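Local coordinates for putative nisin-resistance protein (Streptococcus agalactiae 515, PDB 4Y68) that probably cleaves the lantibiotic nisin as an S41-family serine peptidase of the cell surface, so giving resistance to it, at residues I39-S50 against V79-G88; Y150-T161 against V216-A227. One frame throughout, in Å; residues are numbered along the deposited sequence.

Contact 1 (I39-S50 against V79-G88); sequences ILDRVEQRGLYS and VQEAVRYGGG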
loop_
_atom_site.group_PDB
_atom_site.type_symbol
_atom_site.label_atom_id
_atom_site.label_comp_id
_atom_site.label_asym_id
_atom_site.label_seq_id
_atom_site.Cartn_x
_atom_site.Cartn_y
_atom_site.Cartn_z
ATOM N N ILE A 39 -9.921 19.200 -7.642
ATOM C CA ILE A 39 -9.010 18.555 -6.699
ATOM C C ILE A 39 -9.236 19.066 -5.273
ATOM O O ILE A 39 -9.211 18.296 -4.322
ATOM C CB ILE A 39 -7.541 18.763 -7.093
ATOM C CG1 ILE A 39 -7.277 18.143 -8.478
ATOM C CG2 ILE A 39 -6.611 18.177 -5.993
ATOM C CD1 ILE A 39 -5.953 18.609 -9.125
ATOM N N LEU A 40 -9.487 20.360 -5.130
ATOM C CA LEU A 40 -9.732 20.937 -3.813
ATOM C C LEU A 40 -11.017 20.370 -3.195
ATOM O O LEU A 40 -11.040 20.041 -2.007
ATOM C CB LEU A 40 -9.778 22.476 -3.902
ATOM C CG LEU A 40 -8.453 23.146 -4.314
ATOM C CD1 LEU A 40 -8.617 24.653 -4.490
ATOM C CD2 LEU A 40 -7.315 22.856 -3.299
ATOM N N ASP A 41 -12.070 20.219 -3.997
ATOM C CA ASP A 41 -13.300 19.604 -3.507
ATOM C C ASP A 41 -13.054 18.187 -2.946
ATOM O O ASP A 41 -13.523 17.859 -1.854
ATOM C CB ASP A 41 -14.355 19.535 -4.626
ATOM C CG ASP A 41 -14.956 20.901 -4.966
ATOM O OD1 ASP A 41 -14.973 21.808 -4.108
ATOM O OD2 ASP A 41 -15.431 21.062 -6.098
ATOM N N ARG A 42 -12.324 17.355 -3.689
ATOM C CA ARG A 42 -12.037 15.986 -3.246
ATOM C C ARG A 42 -11.243 15.979 -1.971
ATOM O O ARG A 42 -11.534 15.221 -1.047
ATOM C CB ARG A 42 -11.241 15.209 -4.296
ATOM C CG ARG A 42 -12.037 14.742 -5.447
ATOM C CD ARG A 42 -12.921 13.551 -5.087
ATOM N NE ARG A 42 -13.617 13.122 -6.293
ATOM C CZ ARG A 42 -14.789 12.505 -6.311
ATOM N NH1 ARG A 42 -15.416 12.220 -5.171
ATOM N NH2 ARG A 42 -15.334 12.176 -7.476
ATOM N N VAL A 43 -10.214 16.821 -1.940
ATOM C CA VAL A 43 -9.361 16.907 -0.770
ATOM C C VAL A 43 -10.199 17.275 0.435
ATOM O O VAL A 43 -10.113 16.616 1.478
ATOM C CB VAL A 43 -8.230 17.919 -0.976
ATOM C CG1 VAL A 43 -7.498 18.178 0.345
ATOM C CG2 VAL A 43 -7.277 17.409 -2.040
ATOM N N GLU A 44 -11.045 18.295 0.284
ATOM C CA GLU A 44 -11.917 18.684 1.379
ATOM C C GLU A 44 -12.899 17.548 1.744
ATOM O O GLU A 44 -13.187 17.305 2.928
ATOM C CB GLU A 44 -12.682 19.982 1.050
ATOM C CG GLU A 44 -13.664 20.367 2.144
ATOM C CD GLU A 44 -13.877 21.881 2.338
ATOM O OE1 GLU A 44 -13.059 22.735 1.889
ATOM O OE2 GLU A 44 -14.893 22.219 2.982
ATOM N N GLN A 45 -13.392 16.832 0.744
ATOM C CA GLN A 45 -14.428 15.824 0.994
ATOM C C GLN A 45 -13.903 14.600 1.772
ATOM O O GLN A 45 -14.641 14.006 2.567
ATOM C CB GLN A 45 -15.073 15.375 -0.340
ATOM C CG GLN A 45 -16.078 14.191 -0.217
ATOM C CD GLN A 45 -16.585 13.629 -1.577
ATOM O OE1 GLN A 45 -15.808 13.133 -2.400
ATOM N NE2 GLN A 45 -17.898 13.710 -1.798
ATOM N N ARG A 46 -12.641 14.216 1.566
ATOM C CA ARG A 46 -12.175 12.927 2.100
ATOM C C ARG A 46 -10.839 12.974 2.852
ATOM O O ARG A 46 -10.527 12.051 3.614
ATOM C CB ARG A 46 -12.067 11.896 0.967
ATOM C CG ARG A 46 -13.381 11.526 0.263
ATOM C CD ARG A 46 -14.322 10.717 1.183
ATOM N NE ARG A 46 -13.705 9.482 1.693
ATOM C CZ ARG A 46 -14.060 8.869 2.824
ATOM N NH1 ARG A 46 -15.025 9.384 3.585
ATOM N NH2 ARG A 46 -13.437 7.750 3.208
ATOM N N GLY A 47 -10.054 14.025 2.633
ATOM C CA GLY A 47 -8.744 14.144 3.264
ATOM C C GLY A 47 -8.867 14.194 4.775
ATOM O O GLY A 47 -9.808 14.787 5.296
ATOM N N LEU A 48 -7.925 13.584 5.488
ATOM C CA LEU A 48 -8.020 13.508 6.950
ATOM C C LEU A 48 -7.980 14.856 7.663
ATOM O O LEU A 48 -8.607 15.008 8.708
ATOM C CB LEU A 48 -6.904 12.631 7.516
ATOM C CG LEU A 48 -7.064 11.132 7.271
ATOM C CD1 LEU A 48 -5.799 10.445 7.695
ATOM C CD2 LEU A 48 -8.250 10.598 8.078
ATOM N N TYR A 49 -7.252 15.813 7.079
ATOM C CA TYR A 49 -6.850 17.051 7.738
ATOM C C TYR A 49 -7.460 18.306 7.109
ATOM O O TYR A 49 -7.123 19.422 7.489
ATOM C CB TYR A 49 -5.321 17.172 7.712
ATOM C CG TYR A 49 -4.661 15.917 8.189
ATOM C CD1 TYR A 49 -3.934 15.120 7.320
ATOM C CD2 TYR A 49 -4.793 15.505 9.521
ATOM C CE1 TYR A 49 -3.329 13.941 7.769
ATOM C CE2 TYR A 49 -4.203 14.336 9.975
ATOM C CZ TYR A 49 -3.471 13.562 9.093
ATOM O OH TYR A 49 -2.896 12.414 9.541
ATOM N N SER A 50 -8.370 18.115 6.163
ATOM C CA SER A 50 -8.825 19.212 5.333
ATOM C C SER A 50 -10.053 19.896 5.930
ATOM O O SER A 50 -11.120 19.923 5.324
ATOM C CB SER A 50 -9.115 18.688 3.930
ATOM O OG SER A 50 -10.017 17.594 3.996
ATOM N N VAL A 79 -2.183 23.509 -6.462
ATOM C CA VAL A 79 -2.913 22.868 -5.344
ATOM C C VAL A 79 -2.057 21.925 -4.488
ATOM O O VAL A 79 -2.553 21.287 -3.562
ATOM C CB VAL A 79 -4.135 22.077 -5.859
ATOM C CG1 VAL A 79 -5.075 22.998 -6.659
ATOM C CG2 VAL A 79 -3.686 20.893 -6.707
ATOM N N GLN A 80 -0.777 21.814 -4.826
ATOM C CA GLN A 80 0.146 20.931 -4.129
ATOM C C GLN A 80 0.174 21.163 -2.613
ATOM O O GLN A 80 0.158 20.196 -1.829
ATOM C CB GLN A 80 1.538 21.105 -4.718
ATOM C CG GLN A 80 2.613 20.165 -4.190
ATOM C CD GLN A 80 3.906 20.256 -5.032
ATOM O OE1 GLN A 80 4.118 21.234 -5.762
ATOM N NE2 GLN A 80 4.753 19.227 -4.949
ATOM N N GLU A 81 0.220 22.430 -2.193
ATOM C CA GLU A 81 0.260 22.742 -0.756
ATOM C C GLU A 81 -1.026 22.245 -0.093
ATOM O O GLU A 81 -1.006 21.671 0.990
ATOM C CB GLU A 81 0.453 24.252 -0.515
ATOM C CG GLU A 81 0.457 24.645 0.960
ATOM C CD GLU A 81 0.405 26.163 1.227
ATOM O OE1 GLU A 81 -0.092 26.956 0.387
ATOM O OE2 GLU A 81 0.864 26.555 2.319
ATOM N N ALA A 82 -2.142 22.458 -0.772
ATOM C CA ALA A 82 -3.448 22.055 -0.278
ATOM C C ALA A 82 -3.539 20.536 -0.150
ATOM O O ALA A 82 -4.062 20.025 0.825
ATOM C CB ALA A 82 -4.548 22.585 -1.209
ATOM N N VAL A 83 -3.033 19.821 -1.147
ATOM C CA VAL A 83 -3.039 18.365 -1.099
ATOM C C VAL A 83 -2.178 17.874 0.049
ATOM O O VAL A 83 -2.602 17.037 0.843
ATOM C CB VAL A 83 -2.549 17.748 -2.429
ATOM C CG1 VAL A 83 -2.377 16.244 -2.300
ATOM C CG2 VAL A 83 -3.543 18.049 -3.541
ATOM N N ARG A 84 -0.969 18.409 0.144
ATOM C CA ARG A 84 -0.039 18.016 1.195
ATOM C C ARG A 84 -0.590 18.352 2.581
ATOM O O ARG A 84 -0.401 17.587 3.517
ATOM C CB ARG A 84 1.325 18.694 0.978
ATOM C CG ARG A 84 2.310 18.543 2.137
ATOM C CD ARG A 84 2.483 17.082 2.542
ATOM N NE ARG A 84 3.457 16.883 3.612
ATOM C CZ ARG A 84 3.154 16.862 4.906
ATOM N NH1 ARG A 84 1.899 17.053 5.294
ATOM N NH2 ARG A 84 4.099 16.662 5.818
ATOM N N TYR A 85 -1.299 19.472 2.713
ATOM C CA TYR A 85 -1.839 19.840 4.021
ATOM C C TYR A 85 -3.093 19.039 4.311
ATOM O O TYR A 85 -3.254 18.490 5.406
ATOM C CB TYR A 85 -2.153 21.347 4.123
ATOM C CG TYR A 85 -2.682 21.705 5.493
ATOM C CD1 TYR A 85 -4.034 21.563 5.787
ATOM C CD2 TYR A 85 -1.820 22.135 6.523
ATOM C CE1 TYR A 85 -4.533 21.838 7.063
ATOM C CE2 TYR A 85 -2.311 22.427 7.815
ATOM C CZ TYR A 85 -3.671 22.278 8.066
ATOM O OH TYR A 85 -4.194 22.552 9.303
ATOM N N GLY A 86 -3.976 18.968 3.317
ATOM C CA GLY A 86 -5.293 18.390 3.506
ATOM C C GLY A 86 -5.237 16.894 3.661
ATOM O O GLY A 86 -6.078 16.295 4.322
ATOM N N GLY A 87 -4.225 16.286 3.060
ATOM C CA GLY A 87 -4.111 14.838 3.081
ATOM C C GLY A 87 -2.903 14.311 3.835
ATOM O O GLY A 87 -2.900 13.168 4.273
ATOM N N GLY A 88 -1.875 15.139 3.991
ATOM C CA GLY A 88 -0.680 14.723 4.714
ATOM C C GLY A 88 0.366 14.152 3.786
ATOM O O GLY A 88 0.184 14.143 2.554
#

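Contact 2 (Y150-T161 against V216-A227); sequences YKGLILDLSNNT and VPIAIITNHKTA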
loop_
_atom_site.group_PDB
_atom_site.type_symbol
_atom_site.label_atom_id
_atom_site.label_comp_id
_atom_site.label_asym_id
_atom_site.label_seq_id
_atom_site.Cartn_x
_atom_site.Cartn_y
_atom_site.Cartn_z
ATOM N N TYR A 150 9.167 -26.836 2.373
ATOM C CA TYR A 150 9.839 -26.034 3.393
ATOM C C TYR A 150 9.194 -26.264 4.746
ATOM O O TYR A 150 8.087 -26.778 4.816
ATOM C CB TYR A 150 9.781 -24.532 3.050
ATOM C CG TYR A 150 8.383 -24.030 2.756
ATOM C CD1 TYR A 150 7.908 -23.989 1.457
ATOM C CD2 TYR A 150 7.533 -23.614 3.779
ATOM C CE1 TYR A 150 6.639 -23.541 1.173
ATOM C CE2 TYR A 150 6.244 -23.160 3.505
ATOM C CZ TYR A 150 5.811 -23.123 2.201
ATOM O OH TYR A 150 4.547 -22.683 1.899
ATOM N N LYS A 151 9.873 -25.827 5.800
ATOM C CA LYS A 151 9.339 -25.845 7.159
ATOM C C LYS A 151 9.306 -24.433 7.765
ATOM O O LYS A 151 8.797 -24.220 8.869
ATOM C CB LYS A 151 10.182 -26.757 8.050
ATOM C CG LYS A 151 10.105 -28.249 7.730
ATOM C CD LYS A 151 11.111 -29.016 8.606
ATOM C CE LYS A 151 11.093 -30.532 8.361
ATOM N NZ LYS A 151 12.255 -31.219 9.043
ATOM N N GLY A 152 9.884 -23.473 7.049
ATOM C CA GLY A 152 9.942 -22.107 7.519
ATOM C C GLY A 152 10.134 -21.146 6.366
ATOM O O GLY A 152 10.692 -21.523 5.340
ATOM N N LEU A 153 9.683 -19.903 6.539
ATOM C CA LEU A 153 9.750 -18.894 5.476
ATOM C C LEU A 153 10.412 -17.587 5.933
ATOM O O LEU A 153 10.303 -17.181 7.087
ATOM C CB LEU A 153 8.347 -18.613 4.950
ATOM C CG LEU A 153 7.666 -19.805 4.265
ATOM C CD1 LEU A 153 6.156 -19.607 4.076
ATOM C CD2 LEU A 153 8.327 -20.071 2.926
ATOM N N ILE A 154 11.131 -16.943 5.029
ATOM C CA ILE A 154 11.548 -15.571 5.264
ATOM C C ILE A 154 10.890 -14.728 4.195
ATOM O O ILE A 154 11.057 -14.986 3.008
ATOM C CB ILE A 154 13.068 -15.372 5.212
ATOM C CG1 ILE A 154 13.756 -16.335 6.167
ATOM C CG2 ILE A 154 13.420 -13.921 5.560
ATOM C CD1 ILE A 154 15.237 -16.097 6.307
ATOM N N LEU A 155 10.109 -13.745 4.631
ATOM C CA LEU A 155 9.382 -12.862 3.741
ATOM C C LEU A 155 10.080 -11.537 3.793
ATOM O O LEU A 155 10.101 -10.907 4.830
ATOM C CB LEU A 155 7.938 -12.705 4.177
ATOM C CG LEU A 155 7.086 -13.966 4.286
ATOM C CD1 LEU A 155 5.676 -13.571 4.686
ATOM C CD2 LEU A 155 7.092 -14.732 2.973
ATOM N N ASP A 156 10.644 -11.108 2.674
ATOM C CA ASP A 156 11.489 -9.925 2.651
ATOM C C ASP A 156 10.777 -8.771 1.953
ATOM O O ASP A 156 10.551 -8.804 0.732
ATOM C CB ASP A 156 12.824 -10.242 1.968
ATOM C CG ASP A 156 13.776 -9.060 1.962
ATOM O OD1 ASP A 156 13.539 -8.067 2.714
ATOM O OD2 ASP A 156 14.768 -9.133 1.206
ATOM N N LEU A 157 10.427 -7.762 2.758
ATOM C CA LEU A 157 9.720 -6.570 2.307
ATOM C C LEU A 157 10.635 -5.354 2.251
ATOM O O LEU A 157 10.146 -4.241 2.065
ATOM C CB LEU A 157 8.518 -6.265 3.232
ATOM C CG LEU A 157 7.395 -7.324 3.317
ATOM C CD1 LEU A 157 6.514 -7.121 4.537
ATOM C CD2 LEU A 157 6.542 -7.388 2.057
ATOM N N SER A 158 11.942 -5.556 2.454
ATOM C CA SER A 158 12.924 -4.463 2.263
ATOM C C SER A 158 12.692 -3.739 0.951
ATOM O O SER A 158 12.469 -4.376 -0.075
ATOM C CB SER A 158 14.368 -4.986 2.273
ATOM O OG SER A 158 14.672 -5.699 3.458
ATOM N N ASN A 159 12.740 -2.417 0.970
ATOM C CA ASN A 159 12.691 -1.651 -0.266
ATOM C C ASN A 159 11.391 -1.774 -1.038
ATOM O O ASN A 159 11.315 -1.291 -2.162
ATOM C CB ASN A 159 13.846 -2.055 -1.200
ATOM C CG ASN A 159 15.213 -1.878 -0.543
ATOM O OD1 ASN A 159 15.384 -1.006 0.303
ATOM N ND2 ASN A 159 16.186 -2.725 -0.920
ATOM N N ASN A 160 10.388 -2.444 -0.478
ATOM C CA ASN A 160 9.077 -2.482 -1.135
ATOM C C ASN A 160 8.313 -1.240 -0.701
ATOM O O ASN A 160 7.917 -1.132 0.455
ATOM C CB ASN A 160 8.320 -3.770 -0.782
ATOM C CG ASN A 160 6.936 -3.852 -1.407
ATOM O OD1 ASN A 160 6.353 -2.849 -1.838
ATOM N ND2 ASN A 160 6.383 -5.060 -1.428
ATOM N N THR A 161 8.135 -0.294 -1.621
ATOM C CA THR A 161 7.505 0.998 -1.290
ATOM C C THR A 161 6.014 1.018 -1.628
ATOM O O THR A 161 5.378 2.085 -1.664
ATOM C CB THR A 161 8.181 2.170 -2.035
ATOM O OG1 THR A 161 7.906 2.044 -3.432
ATOM C CG2 THR A 161 9.725 2.162 -1.824
ATOM N N VAL A 216 3.600 -22.448 9.049
ATOM C CA VAL A 216 4.985 -22.635 9.424
ATOM C C VAL A 216 5.447 -21.372 10.116
ATOM O O VAL A 216 4.851 -20.316 9.940
ATOM C CB VAL A 216 5.893 -22.889 8.202
ATOM C CG1 VAL A 216 5.514 -24.166 7.488
ATOM C CG2 VAL A 216 5.804 -21.710 7.247
ATOM N N PRO A 217 6.524 -21.462 10.890
ATOM C CA PRO A 217 7.157 -20.239 11.382
ATOM C C PRO A 217 7.467 -19.309 10.224
ATOM O O PRO A 217 7.964 -19.761 9.190
ATOM C CB PRO A 217 8.445 -20.733 12.035
ATOM C CG PRO A 217 8.163 -22.184 12.356
ATOM C CD PRO A 217 7.259 -22.675 11.271
ATOM N N ILE A 218 7.166 -18.031 10.392
ATOM C CA ILE A 218 7.412 -17.055 9.351
ATOM C C ILE A 218 8.223 -15.903 9.923
ATOM O O ILE A 218 7.828 -15.292 10.926
ATOM C CB ILE A 218 6.107 -16.518 8.753
ATOM C CG1 ILE A 218 5.388 -17.604 7.946
ATOM C CG2 ILE A 218 6.381 -15.293 7.871
ATOM C CD1 ILE A 218 3.963 -17.242 7.567
ATOM N N ALA A 219 9.356 -15.608 9.289
ATOM C CA ALA A 219 10.112 -14.416 9.638
ATOM C C ALA A 219 9.910 -13.342 8.569
ATOM O O ALA A 219 10.047 -13.601 7.377
ATOM C CB ALA A 219 11.581 -14.741 9.803
ATOM N N ILE A 220 9.578 -12.136 9.000
ATOM C CA ILE A 220 9.352 -11.044 8.069
ATOM C C ILE A 220 10.409 -9.966 8.211
ATOM O O ILE A 220 10.648 -9.477 9.303
ATOM C CB ILE A 220 7.974 -10.387 8.277
ATOM C CG1 ILE A 220 6.855 -11.410 8.141
ATOM C CG2 ILE A 220 7.752 -9.313 7.252
ATOM C CD1 ILE A 220 5.512 -10.804 8.323
ATOM N N ILE A 221 11.018 -9.566 7.102
ATOM C CA ILE A 221 12.059 -8.543 7.160
ATOM C C ILE A 221 11.569 -7.225 6.560
ATOM O O ILE A 221 10.924 -7.211 5.504
ATOM C CB ILE A 221 13.346 -9.009 6.426
ATOM C CG1 ILE A 221 13.860 -10.301 7.046
ATOM C CG2 ILE A 221 14.422 -7.913 6.436
ATOM C CD1 ILE A 221 15.090 -10.893 6.334
ATOM N N THR A 222 11.849 -6.128 7.254
ATOM C CA THR A 222 11.501 -4.800 6.789
ATOM C C THR A 222 12.724 -3.897 6.912
ATOM O O THR A 222 13.605 -4.158 7.727
ATOM C CB THR A 222 10.332 -4.205 7.606
ATOM O OG1 THR A 222 10.742 -3.996 8.963
ATOM C CG2 THR A 222 9.114 -5.133 7.597
ATOM N N ASN A 223 12.789 -2.828 6.122
ATOM C CA ASN A 223 13.808 -1.812 6.355
ATOM C C ASN A 223 13.164 -0.437 6.253
ATOM O O ASN A 223 11.950 -0.363 6.125
ATOM C CB ASN A 223 15.005 -1.968 5.401
ATOM C CG ASN A 223 14.673 -1.686 3.945
ATOM O OD1 ASN A 223 13.521 -1.498 3.582
ATOM N ND2 ASN A 223 15.713 -1.666 3.091
ATOM N N HIS A 224 13.956 0.637 6.334
ATOM C CA HIS A 224 13.413 1.993 6.381
ATOM C C HIS A 224 12.602 2.371 5.136
ATOM O O HIS A 224 11.772 3.279 5.182
ATOM C CB HIS A 224 14.545 3.015 6.578
ATOM C CG HIS A 224 15.042 3.107 7.989
ATOM N ND1 HIS A 224 14.196 3.114 9.079
ATOM C CD2 HIS A 224 16.302 3.183 8.490
ATOM C CE1 HIS A 224 14.911 3.198 10.190
ATOM N NE2 HIS A 224 16.191 3.243 9.860
ATOM N N LYS A 225 12.835 1.683 4.025
ATOM C CA LYS A 225 12.142 2.010 2.780
ATOM C C LYS A 225 10.796 1.284 2.655
ATOM O O LYS A 225 9.934 1.695 1.882
ATOM C CB LYS A 225 13.020 1.683 1.570
ATOM C CG LYS A 225 14.214 2.621 1.372
ATOM C CD LYS A 225 14.667 2.603 -0.103
ATOM C CE LYS A 225 16.062 3.200 -0.307
ATOM N NZ LYS A 225 16.262 4.497 0.414
ATOM N N THR A 226 10.618 0.212 3.414
ATOM C CA THR A 226 9.345 -0.529 3.402
ATOM C C THR A 226 8.173 0.402 3.645
ATOM O O THR A 226 8.060 0.956 4.729
ATOM C CB THR A 226 9.341 -1.636 4.473
ATOM O OG1 THR A 226 10.435 -2.520 4.221
ATOM C CG2 THR A 226 8.004 -2.423 4.442
ATOM N N ALA A 227 7.283 0.565 2.673
ATOM C CA ALA A 227 6.261 1.605 2.804
ATOM C C ALA A 227 4.878 1.243 2.271
ATOM O O ALA A 227 4.734 0.452 1.348
ATOM C CB ALA A 227 6.738 2.894 2.095
#

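Contact 1 (I39-S50 against V79-G88)
Val-43 faces Val-83 and Gly-86 through a first torsion (chi1 170°) that sets CG1 anti to its backbone N and leaves CG2 beside that N. CG1 rests 3.9 Å from the CA of Gly-86, while CG2 meets CG2 of Val-83. In Leu-40, CG stands anti to the carbonyl carbon (chi1 -65°); the chain extends into CD1, and the other methyl, CD2, lies 3.5 Å from CB of Ala-82, tighter than usual for two carbons. CD2 also reaches CG1 of Val-79, whose other methyl, CG2, lies 4.0 Å from CD1 of Ile-39. Helices 39-46 and 79-87 run nearly parallel at 9°, their axes 9.5 Å apart at the closest, with mostly branched aliphatic side chains between them. Beyond the first helix the chain folds back across the end of the second: Tyr-49 N donates to Gly-86 O at 3.0 Å. The Tyr-49 ring takes Leu-48 CB over one face and turns an edge to Gly-87 O; its hydroxyl bonds to Glu-284. Helix 55-66 adds Trp-55 against Val-43. The pair is held by aliphatic contact along the helices and one backbone bond at their C-terminal end, where Gly-86, lacking a side chain, lets Val-43 and Ser-50 come close.

Contact 2 (Y150-T161 against V216-A227)
Leu-153 to Asp-156 pair in parallel register with Ile-218 to Ile-221, forming the central two strands of the six-stranded mixed sheet within the S41 peptidase region. The backbone ladder runs from Leu-153 N on Pro-217 O to Leu-157 N on Ile-221 O; its middle bond, Leu-155 N to Ala-219 O, is 2.8 Å long.

From CB, 3.8 Å from OD1 of Asp-156, Ile-221 branches two ways. The CG2 branch, anti to the backbone N, lies near that same oxygen and the OG of Ser-158, while CG1 heads the other way, 3.9 Å from CG2 of Ile-154. At the tip CD1 closes on that methyl to 3.5 Å, and Pro-297 and Leu-298 of helix 297-308 also touch this side chain. On the other side of the sheet, Leu-155 CD1 packs on Ile-218 CG2 and Leu-157 CD1 on Ile-220 CG2.

Past the strands the two loops remain joined. OD1 of Asp-156 accepts Ser-158 N, an Asx turn, and also the OG of Ser-158 on its syn lone pair. Leu-157 O is gripped from opposite faces of its plane by Asn-160 N and by Thr-226 OG1, the latter at 2.8 Å. The Asn-159 and Asn-223 amides stand 57° apart. Asn-223 OD1 receives Asn-159 N and, from the opposite face, Lys-225 N, an Asx turn within its own loop. Asn-223 ND2 gives a nearly straight bond (174°, 2.9 Å) to Asn-159 OD1, which lies in the amide plane of Asn-223, while ND2 stands above the carbonyl plane of Asn-159.

Both segments of contact 1 precede those of contact 2 in the sequence, and the two contacts flank the middle of the molecule, 33 Å apart between centres and about 13 Å between nearest atoms. They share no helix or strand. Contact 1 joins helices 32-46 and 72-87 in the N-terminal helical part, which touches strand 267-276 of the antiparallel sheet through Arg-42, Arg-46 and Leu-48. Contact 2 lies inside the mixed sheet, between strands 118-122 and 243-247 and against helix 297-308. Contact 1 thus belongs to the N-terminal helices and contact 2 to the central strands of the peptidase-family sheet, with the antiparallel sheet adjoining the helices.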